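PDB 1FBN: MJ fibrillarin homologue from Methanocaldococcus jannaschii, which probably transfers the methyl group of S-adenosyl-L-methionine to ribose 2'-hydroxyls of rRNA and tRNA at sites chosen by a guide RNA. Local coordinates for residues 9-13 and 68-74. Residues are numbered along the deposited sequence; the frame is centred on the assembly and turned at random.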
ATOM      1  N   ILE A   9      15.954  -4.847   1.420  1.00 24.06           N
ATOM      2  CA  ILE A   9      15.200  -5.860   0.689  1.00 22.84           C
ATOM      3  C   ILE A   9      14.408  -5.081  -0.353  1.00 22.25           C
ATOM      4  O   ILE A   9      14.180  -3.884  -0.177  1.00 22.34           O
ATOM      5  CB  ILE A   9      14.255  -6.683   1.599  1.00 23.17           C
ATOM      6  CG1 ILE A   9      13.381  -5.764   2.453  1.00 21.09           C
ATOM      7  CG2 ILE A   9      15.066  -7.647   2.460  1.00 21.84           C
ATOM      8  CD1 ILE A   9      12.373  -6.510   3.305  1.00 21.37           C
ATOM      9  N   PHE A  10      14.026  -5.737  -1.446  1.00 22.24           N
ATOM     10  CA  PHE A  10      13.288  -5.075  -2.530  1.00 22.93           C
ATOM     11  C   PHE A  10      14.069  -3.821  -2.921  1.00 22.80           C
ATOM     12  O   PHE A  10      15.235  -3.916  -3.291  1.00 26.58           O
ATOM     13  CB  PHE A  10      11.861  -4.731  -2.077  1.00 19.53           C
ATOM     14  CG  PHE A  10      11.038  -5.936  -1.693  1.00 19.75           C
ATOM     15  CD1 PHE A  10      10.767  -6.936  -2.625  1.00 18.57           C
ATOM     16  CD2 PHE A  10      10.528  -6.068  -0.403  1.00 18.96           C
ATOM     17  CE1 PHE A  10       9.996  -8.051  -2.277  1.00 18.10           C
ATOM     18  CE2 PHE A  10       9.756  -7.180  -0.048  1.00 20.12           C
ATOM     19  CZ  PHE A  10       9.491  -8.171  -0.988  1.00 19.13           C
ATOM     20  N   GLU A  11      13.438  -2.655  -2.844  1.00 24.59           N
ATOM     21  CA  GLU A  11      14.126  -1.403  -3.142  1.00 26.34           C
ATOM     22  C   GLU A  11      13.721  -0.348  -2.118  1.00 24.85           C
ATOM     23  O   GLU A  11      12.558   0.050  -2.046  1.00 24.99           O
ATOM     24  CB  GLU A  11      13.843  -0.905  -4.564  1.00 29.39           C
ATOM     25  CG  GLU A  11      14.642   0.359  -4.908  1.00 36.92           C
ATOM     26  CD  GLU A  11      14.475   0.822  -6.345  1.00 37.94           C
ATOM     27  OE1 GLU A  11      14.826   0.056  -7.267  1.00 41.67           O
ATOM     28  OE2 GLU A  11      14.013   1.965  -6.553  1.00 36.20           O
ATOM     29  N   ASN A  12      14.686   0.070  -1.307  1.00 23.13           N
ATOM     30  CA  ASN A  12      14.472   1.076  -0.271  1.00 23.10           C
ATOM     31  C   ASN A  12      13.537   0.626   0.861  1.00 22.18           C
ATOM     32  O   ASN A  12      12.803   1.429   1.437  1.00 21.25           O
ATOM     33  CB  ASN A  12      14.011   2.405  -0.888  1.00 24.44           C
ATOM     34  CG  ASN A  12      14.400   3.619  -0.042  1.00 26.48           C
ATOM     35  OD1 ASN A  12      13.888   4.725  -0.251  1.00 27.62           O
ATOM     36  ND2 ASN A  12      15.312   3.419   0.906  1.00 20.86           N
ATOM     37  N   ILE A  13      13.540  -0.676   1.137  1.00 20.90           N
ATOM     38  CA  ILE A  13      12.771  -1.267   2.233  1.00 20.91           C
ATOM     39  C   ILE A  13      13.843  -2.018   3.025  1.00 22.26           C
ATOM     40  O   ILE A  13      14.803  -2.524   2.442  1.00 23.13           O
ATOM     41  CB  ILE A  13      11.671  -2.245   1.743  1.00 21.49           C
ATOM     42  CG1 ILE A  13      10.642  -1.496   0.895  1.00 17.69           C
ATOM     43  CG2 ILE A  13      10.954  -2.873   2.940  1.00 19.53           C
ATOM     44  CD1 ILE A  13       9.524  -2.362   0.405  1.00 16.66           C
ATOM     45  N   LYS A  68       6.405 -11.409  -2.522  1.00 19.48           N
ATOM     46  CA  LYS A  68       7.622 -11.522  -3.336  1.00 19.42           C
ATOM     47  C   LYS A  68       7.720 -10.446  -4.419  1.00 19.42           C
ATOM     48  O   LYS A  68       8.819 -10.102  -4.865  1.00 20.14           O
ATOM     49  CB  LYS A  68       7.721 -12.910  -3.983  1.00 17.43           C
ATOM     50  CG  LYS A  68       7.720 -14.068  -2.996  1.00 15.85           C
ATOM     51  CD  LYS A  68       8.873 -13.975  -2.015  1.00 16.16           C
ATOM     52  CE  LYS A  68       8.750 -15.044  -0.952  1.00 20.60           C
ATOM     53  NZ  LYS A  68       9.757 -14.866   0.120  1.00 25.69           N
ATOM     54  N   VAL A  69       6.573  -9.936  -4.855  1.00 19.32           N
ATOM     55  CA  VAL A  69       6.531  -8.900  -5.882  1.00 20.00           C
ATOM     56  C   VAL A  69       6.156  -7.559  -5.251  1.00 20.11           C
ATOM     57  O   VAL A  69       5.008  -7.349  -4.857  1.00 20.45           O
ATOM     58  CB  VAL A  69       5.494  -9.235  -6.993  1.00 20.15           C
ATOM     59  CG1 VAL A  69       5.578  -8.215  -8.123  1.00 18.72           C
ATOM     60  CG2 VAL A  69       5.718 -10.642  -7.524  1.00 20.32           C
HETATM   61  N   MSE A  70       7.141  -6.678  -5.105  1.00 20.24           N
HETATM   62  CA  MSE A  70       6.915  -5.345  -4.546  1.00 19.19           C
HETATM   63  C   MSE A  70       7.360  -4.349  -5.612  1.00 19.93           C
HETATM   64  O   MSE A  70       8.547  -4.040  -5.738  1.00 21.20           O
HETATM   65  CB  MSE A  70       7.701  -5.155  -3.243  1.00 19.39           C
HETATM   66  CG  MSE A  70       7.628  -3.741  -2.672  1.00 18.46           C
HETATM   67 SE   MSE A  70       5.949  -3.138  -2.452  1.00 11.94          SE
HETATM   68  CE  MSE A  70       6.242  -1.879  -1.225  1.00 19.05           C
ATOM     69  N   PRO A  71       6.403  -3.863  -6.422  1.00 19.79           N
ATOM     70  CA  PRO A  71       6.623  -2.907  -7.512  1.00 22.08           C
ATOM     71  C   PRO A  71       6.921  -1.449  -7.141  1.00 23.83           C
ATOM     72  O   PRO A  71       7.407  -0.691  -7.978  1.00 26.55           O
ATOM     73  CB  PRO A  71       5.340  -3.036  -8.325  1.00 20.81           C
ATOM     74  CG  PRO A  71       4.313  -3.282  -7.272  1.00 20.03           C
ATOM     75  CD  PRO A  71       4.991  -4.290  -6.380  1.00 18.89           C
ATOM     76  N   ILE A  72       6.629  -1.052  -5.907  1.00 24.63           N
ATOM     77  CA  ILE A  72       6.884   0.319  -5.480  1.00 27.16           C
ATOM     78  C   ILE A  72       8.383   0.545  -5.313  1.00 29.35           C
ATOM     79  O   ILE A  72       9.017  -0.058  -4.451  1.00 31.91           O
ATOM     80  CB  ILE A  72       6.139   0.651  -4.163  1.00 27.72           C
ATOM     81  CG1 ILE A  72       4.626   0.536  -4.383  1.00 26.20           C
ATOM     82  CG2 ILE A  72       6.514   2.057  -3.674  1.00 27.56           C
ATOM     83  CD1 ILE A  72       3.790   0.727  -3.134  1.00 24.56           C
ATOM     84  N   LYS A  73       8.937   1.408  -6.161  1.00 30.10           N
ATOM     85  CA  LYS A  73      10.362   1.734  -6.142  1.00 30.01           C
ATOM     86  C   LYS A  73      10.582   3.178  -5.671  1.00 28.00           C
ATOM     87  O   LYS A  73       9.623   3.892  -5.373  1.00 24.46           O
ATOM     88  CB  LYS A  73      10.949   1.555  -7.546  1.00 32.82           C
ATOM     89  CG  LYS A  73      10.686   0.201  -8.190  1.00 35.66           C
ATOM     90  CD  LYS A  73      11.449  -0.919  -7.507  1.00 40.19           C
ATOM     91  CE  LYS A  73      11.304  -2.230  -8.271  1.00 42.30           C
ATOM     92  NZ  LYS A  73      12.184  -3.298  -7.719  1.00 44.80           N
ATOM     93  N   ARG A  74      11.843   3.610  -5.638  1.00 26.79           N
ATOM     94  CA  ARG A  74      12.196   4.962  -5.198  1.00 26.84           C
ATOM     95  C   ARG A  74      11.601   6.070  -6.049  1.00 28.41           C
ATOM     96  O   ARG A  74      11.178   7.098  -5.523  1.00 29.08           O
ATOM     97  CB  ARG A  74      13.715   5.152  -5.147  1.00 25.71           C
ATOM     98  CG  ARG A  74      14.410   4.406  -4.029  1.00 29.54           C
ATOM     99  CD  ARG A  74      15.921   4.543  -4.140  1.00 33.47           C
ATOM    100  NE  ARG A  74      16.490   5.448  -3.144  1.00 38.11           N
ATOM    101  CZ  ARG A  74      16.909   6.683  -3.402  1.00 41.27           C
ATOM    102  NH1 ARG A  74      16.820   7.173  -4.630  1.00 48.57           N
ATOM    103  NH2 ARG A  74      17.434   7.425  -2.436  1.00 39.08           N
TER
HETATM  104  O   HOH W   1      10.564  -1.570  -2.961  1.00 24.09           O
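Glu11 reaches across residues 73-74 with an extended side chain, its CG anti to the backbone N (chi1 -176°), and Arg74 N donates to Glu11 OE2 at 2.9 Å. That bond is nearly straight (174°) but meets the anti side of the carboxylate, 28° out of its plane. The Lys73 chain crosses it at about a right angle, Lys73 CD lying 3.5 Å from Glu11 OE1, while Lys73 NZ stays 4.3 Å from the same oxygen, beyond a salt bridge. With an alanine at Glu11, the Arg74 N-H would probably lose this acceptor and the Lys73 methylenes their cover. The short loop of the hairpin joining strands 5-9 and 13-17 of the N-terminal antiparallel sheet is thereby tied to the loop leading into strand 77-81 of the Rossmann-like methyltransferase domain. Farther along, CB of Met70 sits over one face of the Phe10 ring, 3.7 Å from the ring centroid, whereas Lys68 O lies at the ring edge. Beyond CB the Met70 chain bends away at chi2, bringing Met70 CE to 3.7 Å from Ile13 CD1. A water donates to Glu11 O and Ile72 O, bridging the two backbones. Arg74 packs CG against Asn12 CB and sends its guanidinium on to a salt bridge with Asp97.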